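Local coordinates for protein fiber (Human adenovirus 26, PDB 6FJN) that attaches the adenovirus particle to host-cell receptors during entry, through the trimeric C-terminal knob domain described here, at residues 22-27 with 61-66; 68-73 with 77-82; 154-159 with 178-183. All coordinates share one frame; numbering follows the deposited sequence.

Interaction 1. Residues 22-27 with 61-66; sequences SKLTLT and ISLLFD
Leu-26 and Leu-63 point their side chains at each other tip to tip, and the methyls CD2 of Leu-26 and CD2 of Leu-63 close to 3.5 Å, a snug fit for two aliphatic groups. The other branch of Leu-63 serves a second neighbour: its CD1 lies 4.0 Å from CD2 of Leu-24, whose side chain runs obliquely across it. The fork of Leu-63 thus reaches two residues, Leu-24 and Leu-26, on the facing strand, which suits a residue branched at its end. Leu-24 has its CG anti to the backbone N (chi1 -176°), a setting that sends CD2 across to the other strand. The same methyl also meets CG2 of Ile-61 at 4.2 Å, and here the two side chains slide past each other in opposite directions. Ile-61, branched at CB, offers a methyl close to its own backbone, where a broad, short side chain fills the layer between strands.

The strands 22-27 and 61-65 belong to the two different sheets of the knob's beta sandwich. The axes of these short strands come no closer than 10.8 Å and cross at -55°, so side chains alone bridge the gap. Val-39 on strand 34-43 and Phe-158 on strand 154-161 extend the same apolar layer. On the other side of strand 22-27, alternation turns Thr-25 and Thr-27 toward the second subunit, where Thr-25 OG1 is hydrogen-bonded to NH1 of Arg-121 of that subunit. All four touching residues are buried and no hydrogen bond crosses between the segments, so this contact between the sheets rests on dispersion, shape and the exclusion of water.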
loop_
_atom_site.group_PDB
_atom_site.type_symbol
_atom_site.label_atom_id
_atom_site.label_comp_id
_atom_site.label_asym_id
_atom_site.label_seq_id
_atom_site.Cartn_x
_atom_site.Cartn_y
_atom_site.Cartn_z
ATOM N N SER A 22 -18.754 -5.397 -16.582
ATOM C CA SER A 22 -17.381 -5.193 -16.114
ATOM C C SER A 22 -16.948 -6.307 -15.185
ATOM O O SER A 22 -17.815 -7.026 -14.625
ATOM C CB SER A 22 -17.280 -3.826 -15.436
ATOM O OG SER A 22 -18.197 -3.668 -14.370
ATOM N N LYS A 23 -15.633 -6.468 -15.006
ATOM C CA LYS A 23 -15.054 -7.356 -14.033
ATOM C C LYS A 23 -14.391 -6.493 -12.980
ATOM O O LYS A 23 -13.391 -5.809 -13.250
ATOM C CB LYS A 23 -13.978 -8.329 -14.651
ATOM C CG LYS A 23 -13.127 -9.111 -13.585
ATOM C CD LYS A 23 -13.824 -10.316 -12.930
ATOM C CE LYS A 23 -13.105 -10.860 -11.683
ATOM N NZ LYS A 23 -13.456 -12.256 -11.392
ATOM N N LEU A 24 -14.923 -6.578 -11.769
ATOM C CA LEU A 24 -14.224 -6.090 -10.575
ATOM C C LEU A 24 -13.375 -7.212 -10.044
ATOM O O LEU A 24 -13.905 -8.281 -9.709
ATOM C CB LEU A 24 -15.250 -5.687 -9.516
ATOM C CG LEU A 24 -14.642 -5.068 -8.247
ATOM C CD1 LEU A 24 -14.109 -3.673 -8.487
ATOM C CD2 LEU A 24 -15.640 -5.057 -7.083
ATOM N N THR A 25 -12.051 -7.021 -9.985
ATOM C CA THR A 25 -11.178 -7.980 -9.339
ATOM C C THR A 25 -10.916 -7.474 -7.945
ATOM O O THR A 25 -10.308 -6.424 -7.796
ATOM C CB THR A 25 -9.877 -8.203 -10.103
ATOM O OG1 THR A 25 -10.171 -8.547 -11.452
ATOM C CG2 THR A 25 -9.044 -9.317 -9.482
ATOM N N LEU A 26 -11.410 -8.167 -6.926
ATOM C CA LEU A 26 -11.276 -7.702 -5.554
ATOM C C LEU A 26 -10.919 -8.879 -4.678
ATOM O O LEU A 26 -11.633 -9.888 -4.689
ATOM C CB LEU A 26 -12.562 -7.019 -5.049
ATOM C CG LEU A 26 -12.517 -6.540 -3.599
ATOM C CD1 LEU A 26 -11.486 -5.481 -3.388
ATOM C CD2 LEU A 26 -13.918 -6.054 -3.215
ATOM N N THR A 27 -9.873 -8.710 -3.863
ATOM C CA THR A 27 -9.454 -9.705 -2.902
ATOM C C THR A 27 -9.275 -9.028 -1.564
ATOM O O THR A 27 -8.572 -8.002 -1.476
ATOM C CB THR A 27 -8.115 -10.320 -3.359
ATOM O OG1 THR A 27 -8.244 -10.847 -4.680
ATOM C CG2 THR A 27 -7.644 -11.451 -2.464
ATOM N N ILE A 61 -18.505 2.161 -7.768
ATOM C CA ILE A 61 -18.830 0.740 -7.547
ATOM C C ILE A 61 -19.144 0.559 -6.091
ATOM O O ILE A 61 -18.297 0.829 -5.219
ATOM C CB ILE A 61 -17.627 -0.135 -7.925
ATOM C CG1 ILE A 61 -17.156 0.103 -9.356
ATOM C CG2 ILE A 61 -17.920 -1.614 -7.654
ATOM C CD1 ILE A 61 -18.235 -0.034 -10.392
ATOM N N SER A 62 -20.354 0.115 -5.770
ATOM C CA SER A 62 -20.788 -0.003 -4.390
ATOM C C SER A 62 -20.925 -1.452 -3.939
ATOM O O SER A 62 -21.653 -2.226 -4.568
ATOM C CB SER A 62 -22.152 0.608 -4.208
ATOM O OG SER A 62 -22.069 2.006 -4.467
ATOM N N LEU A 63 -20.238 -1.808 -2.846
ATOM C CA LEU A 63 -20.450 -3.077 -2.143
ATOM C C LEU A 63 -21.149 -2.733 -0.834
ATOM O O LEU A 63 -20.577 -2.048 0.023
ATOM C CB LEU A 63 -19.157 -3.817 -1.872
ATOM C CG LEU A 63 -18.503 -4.527 -3.069
ATOM C CD1 LEU A 63 -18.138 -3.626 -4.235
ATOM C CD2 LEU A 63 -17.307 -5.316 -2.602
ATOM N N LEU A 64 -22.392 -3.188 -0.705
ATOM C CA LEU A 64 -23.194 -2.947 0.490
ATOM C C LEU A 64 -23.353 -4.269 1.208
ATOM O O LEU A 64 -23.597 -5.299 0.554
ATOM C CB LEU A 64 -24.585 -2.474 0.064
ATOM C CG LEU A 64 -24.615 -1.282 -0.898
ATOM C CD1 LEU A 64 -26.081 -0.942 -1.236
ATOM C CD2 LEU A 64 -23.913 -0.075 -0.330
ATOM N N PHE A 65 -23.206 -4.271 2.542
ATOM C CA PHE A 65 -23.252 -5.510 3.300
ATOM C C PHE A 65 -24.282 -5.416 4.398
ATOM O O PHE A 65 -24.484 -4.325 5.007
ATOM C CB PHE A 65 -21.898 -5.844 3.926
ATOM C CG PHE A 65 -20.761 -5.931 2.934
ATOM C CD1 PHE A 65 -20.495 -7.133 2.258
ATOM C CD2 PHE A 65 -19.979 -4.814 2.657
ATOM C CE1 PHE A 65 -19.457 -7.226 1.360
ATOM C CE2 PHE A 65 -18.900 -4.930 1.767
ATOM C CZ PHE A 65 -18.671 -6.118 1.127
ATOM N N ASP A 66 -24.866 -6.562 4.728
ATOM C CA ASP A 66 -25.776 -6.645 5.873
ATOM C C ASP A 66 -25.007 -6.849 7.161
ATOM O O ASP A 66 -23.776 -6.853 7.197
ATOM C CB ASP A 66 -26.829 -7.732 5.585
ATOM C CG ASP A 66 -26.309 -9.138 5.533
ATOM O OD1 ASP A 66 -25.249 -9.416 6.154
ATOM O OD2 ASP A 66 -26.971 -9.988 4.881
#

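Interaction 2. Residues 68-73 with 77-82; sequences NGILLP and LSKDYW
The ammonium NZ of Lys-79 gives a hydrogen bond of 2.8 Å to the carbonyl O of Leu-71, lying in the carbonyl plane with a C=O...N angle of 151°. The lysine reaches it by bending twice, at chi3 (61°) and chi4 (63°), which folds the aliphatic chain over the backbone it grips. Its CD consequently sits 3.9 Å from N of Pro-73, with the proline ring alongside, while the lysine side chain crosses that of Ile-70 at about a right angle, NZ near its CG2. A long, flexible side chain suits this place because its methylenes pack while its charged end finds a carbonyl.

Leu-71 is the buried centre of the contact; its side chain and that of Lys-79 slide past each other in opposite directions. Its CD2 is 3.8 Å from CG of Lys-79, 4.0 Å from CD2 of Leu-77 and as near to CD1 of Trp-82, which it approaches obliquely. Leu-77 CD2 in turn rests over one face of the indole, 3.6 Å above its plane and offset toward the rim. A water accepts from Trp-82 NE1 and donates to O of Gly-69, so the indole N-H is satisfied within the loop.

Ser-78 OG accepts from N of Asp-80, an ST turn that overlaps the start of the type I turn from Lys-79 to Trp-82. The whole unit is part of the loop joining strands 58-65 and 83-86, and it lies against Leu-63 and Leu-26 of the sandwich. With no regular strand pairing here, an apolar centre, a lysine-to-carbonyl hydrogen bond and bridging waters together hold the loop's two limbs.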
loop_
_atom_site.group_PDB
_atom_site.type_symbol
_atom_site.label_atom_id
_atom_site.label_comp_id
_atom_site.label_asym_id
_atom_site.label_seq_id
_atom_site.Cartn_x
_atom_site.Cartn_y
_atom_site.Cartn_z
ATOM N N ASN A 68 -24.466 -9.409 8.868
ATOM C CA ASN A 68 -23.615 -10.604 8.835
ATOM C C ASN A 68 -22.382 -10.434 7.926
ATOM O O ASN A 68 -21.664 -11.435 7.722
ATOM C CB ASN A 68 -24.435 -11.805 8.393
ATOM C CG ASN A 68 -25.513 -12.172 9.415
ATOM O OD1 ASN A 68 -25.289 -12.117 10.639
ATOM N ND2 ASN A 68 -26.673 -12.507 8.889
ATOM N N GLY A 69 -22.228 -9.272 7.327
ATOM C CA GLY A 69 -21.143 -9.083 6.383
ATOM C C GLY A 69 -21.411 -9.686 5.008
ATOM O O GLY A 69 -20.443 -9.897 4.254
ATOM N N ILE A 70 -22.670 -9.963 4.685
ATOM C CA ILE A 70 -23.024 -10.605 3.425
ATOM C C ILE A 70 -23.481 -9.528 2.445
ATOM O O ILE A 70 -24.256 -8.618 2.815
ATOM C CB ILE A 70 -24.067 -11.705 3.712
ATOM C CG1 ILE A 70 -23.395 -12.793 4.585
ATOM C CG2 ILE A 70 -24.665 -12.220 2.444
ATOM C CD1 ILE A 70 -24.091 -14.037 4.911
ATOM N N LEU A 71 -23.041 -9.645 1.207
ATOM C CA LEU A 71 -23.319 -8.684 0.202
ATOM C C LEU A 71 -24.798 -8.579 -0.117
ATOM O O LEU A 71 -25.450 -9.596 -0.299
ATOM C CB LEU A 71 -22.551 -9.123 -1.039
ATOM C CG LEU A 71 -22.314 -8.134 -2.162
ATOM C CD1 LEU A 71 -21.426 -6.961 -1.793
ATOM C CD2 LEU A 71 -21.781 -8.855 -3.387
ATOM N N LEU A 72 -25.309 -7.361 -0.126
ATOM C CA LEU A 72 -26.693 -7.123 -0.539
ATOM C C LEU A 72 -26.843 -7.209 -2.039
ATOM O O LEU A 72 -25.979 -6.762 -2.775
ATOM C CB LEU A 72 -27.190 -5.702 -0.177
ATOM C CG LEU A 72 -27.121 -5.165 1.208
ATOM C CD1 LEU A 72 -27.971 -3.916 1.391
ATOM C CD2 LEU A 72 -27.375 -6.314 2.061
ATOM N N PRO A 73 -27.976 -7.726 -2.530
ATOM C CA PRO A 73 -28.218 -7.808 -3.978
ATOM C C PRO A 73 -28.242 -6.446 -4.658
ATOM O O PRO A 73 -27.897 -6.345 -5.859
ATOM C CB PRO A 73 -29.586 -8.495 -4.085
ATOM C CG PRO A 73 -30.023 -8.767 -2.783
ATOM C CD PRO A 73 -29.051 -8.370 -1.739
ATOM N N LEU A 77 -21.735 -5.137 -7.459
ATOM C CA LEU A 77 -21.101 -6.465 -7.618
ATOM C C LEU A 77 -22.133 -7.553 -7.425
ATOM O O LEU A 77 -22.901 -7.507 -6.452
ATOM C CB LEU A 77 -20.012 -6.599 -6.558
ATOM C CG LEU A 77 -19.287 -7.937 -6.463
ATOM C CD1 LEU A 77 -18.533 -8.268 -7.742
ATOM C CD2 LEU A 77 -18.367 -7.981 -5.257
ATOM N N SER A 78 -22.148 -8.508 -8.331
ATOM C CA SER A 78 -22.967 -9.720 -8.213
ATOM C C SER A 78 -22.471 -10.672 -7.125
ATOM O O SER A 78 -21.267 -10.901 -6.898
ATOM C CB SER A 78 -22.912 -10.496 -9.526
ATOM O OG SER A 78 -23.387 -11.839 -9.378
ATOM N N LYS A 79 -23.468 -11.208 -6.405
ATOM C CA LYS A 79 -23.210 -12.171 -5.350
ATOM C C LYS A 79 -22.690 -13.531 -5.833
ATOM O O LYS A 79 -22.044 -14.238 -5.044
ATOM C CB LYS A 79 -24.474 -12.367 -4.544
ATOM C CG LYS A 79 -24.856 -11.146 -3.721
ATOM C CD LYS A 79 -26.267 -11.151 -3.167
ATOM C CE LYS A 79 -26.489 -12.335 -2.236
ATOM N NZ LYS A 79 -25.620 -12.306 -1.027
ATOM N N ASP A 80 -22.901 -13.864 -7.091
ATOM C CA ASP A 80 -22.636 -15.230 -7.541
ATOM C C ASP A 80 -21.203 -15.828 -7.333
ATOM O O ASP A 80 -21.110 -17.020 -6.895
ATOM C CB ASP A 80 -22.948 -15.356 -9.031
ATOM C CG ASP A 80 -24.381 -15.053 -9.347
ATOM O OD1 ASP A 80 -25.210 -15.064 -8.437
ATOM O OD2 ASP A 80 -24.670 -14.758 -10.505
ATOM N N TYR A 81 -20.147 -15.056 -7.565
ATOM C CA TYR A 81 -18.776 -15.555 -7.400
ATOM C C TYR A 81 -18.008 -14.685 -6.391
ATOM O O TYR A 81 -16.770 -14.484 -6.532
ATOM C CB TYR A 81 -18.095 -15.621 -8.786
ATOM C CG TYR A 81 -18.772 -16.673 -9.622
ATOM C CD1 TYR A 81 -18.562 -18.026 -9.374
ATOM C CD2 TYR A 81 -19.712 -16.327 -10.608
ATOM C CE1 TYR A 81 -19.202 -18.994 -10.125
ATOM C CE2 TYR A 81 -20.370 -17.294 -11.357
ATOM C CZ TYR A 81 -20.117 -18.618 -11.106
ATOM O OH TYR A 81 -20.769 -19.570 -11.848
ATOM N N TRP A 82 -18.742 -14.030 -5.460
ATOM C CA TRP A 82 -18.161 -13.270 -4.333
ATOM C C TRP A 82 -18.330 -14.158 -3.154
ATOM O O TRP A 82 -19.472 -14.431 -2.703
ATOM C CB TRP A 82 -18.917 -11.984 -4.044
ATOM C CG TRP A 82 -18.437 -11.304 -2.770
ATOM C CD1 TRP A 82 -19.115 -11.214 -1.589
ATOM C CD2 TRP A 82 -17.185 -10.659 -2.575
ATOM N NE1 TRP A 82 -18.368 -10.529 -0.677
ATOM C CE2 TRP A 82 -17.178 -10.156 -1.251
ATOM C CE3 TRP A 82 -16.073 -10.400 -3.394
ATOM C CZ2 TRP A 82 -16.100 -9.444 -0.749
ATOM C CZ3 TRP A 82 -15.005 -9.694 -2.872
ATOM C CH2 TRP A 82 -15.028 -9.240 -1.566
HETATM O O HOH W 1 -19.468 -11.153 1.995
HETATM O O HOH W 2 -25.691 -7.700 -6.995
#

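Interaction 3. Residues 154-159 with 178-183; sequences YSITFT and FSYLTQ
Tyr-154 lays the phenol end of its ring across the side chain of Gln-183, OH standing 3.4 Å from CG, with ring and amide planes 62° apart. The first torsion of Gln-183 places CG, anti to the backbone N, against the tyrosine, and the bend at chi2 turns the amide carbon CD to it as well; its OE1 accepts from N of Leu-105. The glutamine's aliphatic part therefore packs while its polar end is held by a loop.

Two residues along the strand, CD1 of Ile-156 meets the phenol end of Tyr-180, 3.6 Å from OH and 4.0 Å from CZ, the side chains crossing at about a right angle. The buried hydroxyl is bonded to O of Phe-101, which explains how a tyrosine can end inside an apolar layer. At the far end of the contact, CZ of Phe-178 comes in at the edge of the Phe-158 ring, near its plane, 3.9 Å from CE1. Phe-178 and Tyr-180 both hold CG between the backbone N and the carbonyl carbon, a setting that raises both rings from the strand toward the facing sheet.

The segments run antiparallel in direction, 172° apart, but in opposite sheets of the sandwich, with Val-39 and Ile-142 filling in around the phenylalanines. The other side of strand 176-181 faces the third subunit, where Ser-179 OG is hydrogen-bonded to OG1 of Thr-177 of that subunit. Thr-182 and Gln-183 bind L-glutamate, covalently at Gln-183, in another structure of this protein; none is bound to this chain. Large side chains span the gap between sheets, while the Tyr-180 hydroxyl and Gln-183 OE1 find backbone partners in Phe-101 and Leu-105, so the chemistry joins an apolar interior to this C-terminal edge.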
loop_
_atom_site.group_PDB
_atom_site.type_symbol
_atom_site.label_atom_id
_atom_site.label_comp_id
_atom_site.label_asym_id
_atom_site.label_seq_id
_atom_site.Cartn_x
_atom_site.Cartn_y
_atom_site.Cartn_z
ATOM N N TYR A 154 -22.832 -2.105 6.558
ATOM C CA TYR A 154 -21.430 -1.776 6.220
ATOM C C TYR A 154 -21.387 -1.496 4.732
ATOM O O TYR A 154 -22.262 -1.931 3.965
ATOM C CB TYR A 154 -20.459 -2.924 6.513
ATOM C CG TYR A 154 -20.520 -3.473 7.901
ATOM C CD1 TYR A 154 -19.750 -2.909 8.917
ATOM C CD2 TYR A 154 -21.309 -4.589 8.203
ATOM C CE1 TYR A 154 -19.773 -3.428 10.190
ATOM C CE2 TYR A 154 -21.350 -5.099 9.482
ATOM C CZ TYR A 154 -20.592 -4.514 10.482
ATOM O OH TYR A 154 -20.585 -4.978 11.759
ATOM N N SER A 155 -20.332 -0.798 4.296
ATOM C CA SER A 155 -20.161 -0.621 2.857
ATOM C C SER A 155 -18.685 -0.424 2.547
ATOM O O SER A 155 -17.899 0.107 3.362
ATOM C CB SER A 155 -20.952 0.558 2.319
ATOM O OG SER A 155 -20.604 1.796 2.917
ATOM N N ILE A 156 -18.325 -0.817 1.321
ATOM C CA ILE A 156 -17.033 -0.441 0.716
ATOM C C ILE A 156 -17.356 0.020 -0.666
ATOM O O ILE A 156 -18.003 -0.713 -1.436
ATOM C CB ILE A 156 -16.023 -1.621 0.655
ATOM C CG1 ILE A 156 -15.804 -2.257 2.037
ATOM C CG2 ILE A 156 -14.722 -1.156 0.022
ATOM C CD1 ILE A 156 -14.987 -3.534 2.025
ATOM N N THR A 157 -16.953 1.247 -1.015
ATOM C CA THR A 157 -17.173 1.720 -2.378
ATOM C C THR A 157 -15.846 2.091 -3.011
ATOM O O THR A 157 -14.892 2.531 -2.333
ATOM C CB THR A 157 -18.166 2.889 -2.440
ATOM O OG1 THR A 157 -17.601 4.046 -1.816
ATOM C CG2 THR A 157 -19.483 2.522 -1.766
ATOM N N PHE A 158 -15.779 1.913 -4.320
ATOM C CA PHE A 158 -14.613 2.244 -5.139
ATOM C C PHE A 158 -15.072 3.202 -6.191
ATOM O O PHE A 158 -15.890 2.813 -7.053
ATOM C CB PHE A 158 -14.041 0.976 -5.803
ATOM C CG PHE A 158 -13.731 -0.132 -4.852
ATOM C CD1 PHE A 158 -12.500 -0.223 -4.213
ATOM C CD2 PHE A 158 -14.667 -1.119 -4.581
ATOM C CE1 PHE A 158 -12.212 -1.224 -3.307
ATOM C CE2 PHE A 158 -14.398 -2.103 -3.669
ATOM C CZ PHE A 158 -13.176 -2.161 -3.031
ATOM N N THR A 159 -14.579 4.441 -6.153
ATOM C CA THR A 159 -14.914 5.415 -7.171
ATOM C C THR A 159 -13.672 5.700 -7.976
ATOM O O THR A 159 -12.550 5.810 -7.435
ATOM C CB THR A 159 -15.429 6.707 -6.514
ATOM O OG1 THR A 159 -16.591 6.414 -5.724
ATOM C CG2 THR A 159 -15.831 7.768 -7.528
ATOM N N PHE A 178 -4.455 -1.791 -0.610
ATOM C CA PHE A 178 -4.911 -0.926 0.470
ATOM C C PHE A 178 -5.147 -1.744 1.707
ATOM O O PHE A 178 -5.081 -3.007 1.654
ATOM C CB PHE A 178 -6.184 -0.173 0.045
ATOM C CG PHE A 178 -7.364 -1.049 -0.253
ATOM C CD1 PHE A 178 -7.499 -1.679 -1.476
ATOM C CD2 PHE A 178 -8.363 -1.229 0.690
ATOM C CE1 PHE A 178 -8.607 -2.464 -1.755
ATOM C CE2 PHE A 178 -9.466 -2.034 0.427
ATOM C CZ PHE A 178 -9.590 -2.644 -0.826
ATOM N N SER A 179 -5.421 -1.119 2.835
ATOM C CA SER A 179 -5.856 -1.852 4.006
ATOM C C SER A 179 -6.883 -1.045 4.759
ATOM O O SER A 179 -7.049 0.175 4.505
ATOM C CB SER A 179 -4.700 -2.212 4.939
ATOM O OG SER A 179 -4.244 -1.079 5.665
ATOM N N TYR A 180 -7.592 -1.696 5.674
ATOM C CA TYR A 180 -8.515 -1.016 6.575
ATOM C C TYR A 180 -8.693 -1.793 7.816
ATOM O O TYR A 180 -8.488 -3.012 7.869
ATOM C CB TYR A 180 -9.888 -0.735 5.877
ATOM C CG TYR A 180 -10.589 -2.004 5.395
ATOM C CD1 TYR A 180 -11.510 -2.662 6.235
ATOM C CD2 TYR A 180 -10.391 -2.509 4.137
ATOM C CE1 TYR A 180 -12.181 -3.778 5.797
ATOM C CE2 TYR A 180 -11.072 -3.640 3.685
ATOM C CZ TYR A 180 -11.973 -4.265 4.524
ATOM O OH TYR A 180 -12.575 -5.396 4.027
ATOM N N LEU A 181 -9.107 -1.084 8.867
ATOM C CA LEU A 181 -9.382 -1.681 10.160
ATOM C C LEU A 181 -10.695 -2.432 10.121
ATOM O O LEU A 181 -11.655 -1.964 9.563
ATOM C CB LEU A 181 -9.460 -0.597 11.239
ATOM C CG LEU A 181 -8.131 -0.008 11.707
ATOM C CD1 LEU A 181 -7.140 0.456 10.676
ATOM C CD2 LEU A 181 -8.427 1.101 12.727
ATOM N N THR A 182 -10.710 -3.583 10.743
ATOM C CA THR A 182 -11.905 -4.429 10.706
ATOM C C THR A 182 -12.756 -4.359 11.960
ATOM O O THR A 182 -12.278 -4.061 13.089
ATOM C CB THR A 182 -11.524 -5.877 10.465
ATOM O OG1 THR A 182 -10.682 -6.297 11.547
ATOM C CG2 THR A 182 -10.752 -6.112 9.180
ATOM N N GLN A 183 -14.038 -4.703 11.776
ATOM C CA GLN A 183 -14.962 -5.017 12.837
ATOM C C GLN A 183 -14.554 -6.467 13.421
ATOM O O GLN A 183 -13.887 -7.249 12.700
ATOM C CB GLN A 183 -16.394 -5.076 12.213
ATOM C CG GLN A 183 -17.540 -5.017 13.199
ATOM C CD GLN A 183 -17.796 -3.634 13.792
ATOM O OE1 GLN A 183 -17.141 -2.658 13.459
ATOM N NE2 GLN A 183 -18.752 -3.570 14.755
#

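From the N terminus, strand 22-27 passes through the hairpin with 34-43 before interaction 1 closes that loop onto segment 61-66, joining the two sheets of the sandwich. The chain then leaves strand 58-65 and folds back on itself at once: interaction 2 closes a short loop, tied to strand 58-65 by the probable hydrogen bond between Leu-64 O and Leu-72 N. Much later, interaction 3 joins strand 154-159 to the C-terminal segment 178-183, again sheet to sheet. The three follow in series, neither nested nor crossed. Interactions 1 and 3 share a sheet, since strands 58-65 and 154-161 are neighbours, whereas interactions 2 and 3 do not touch.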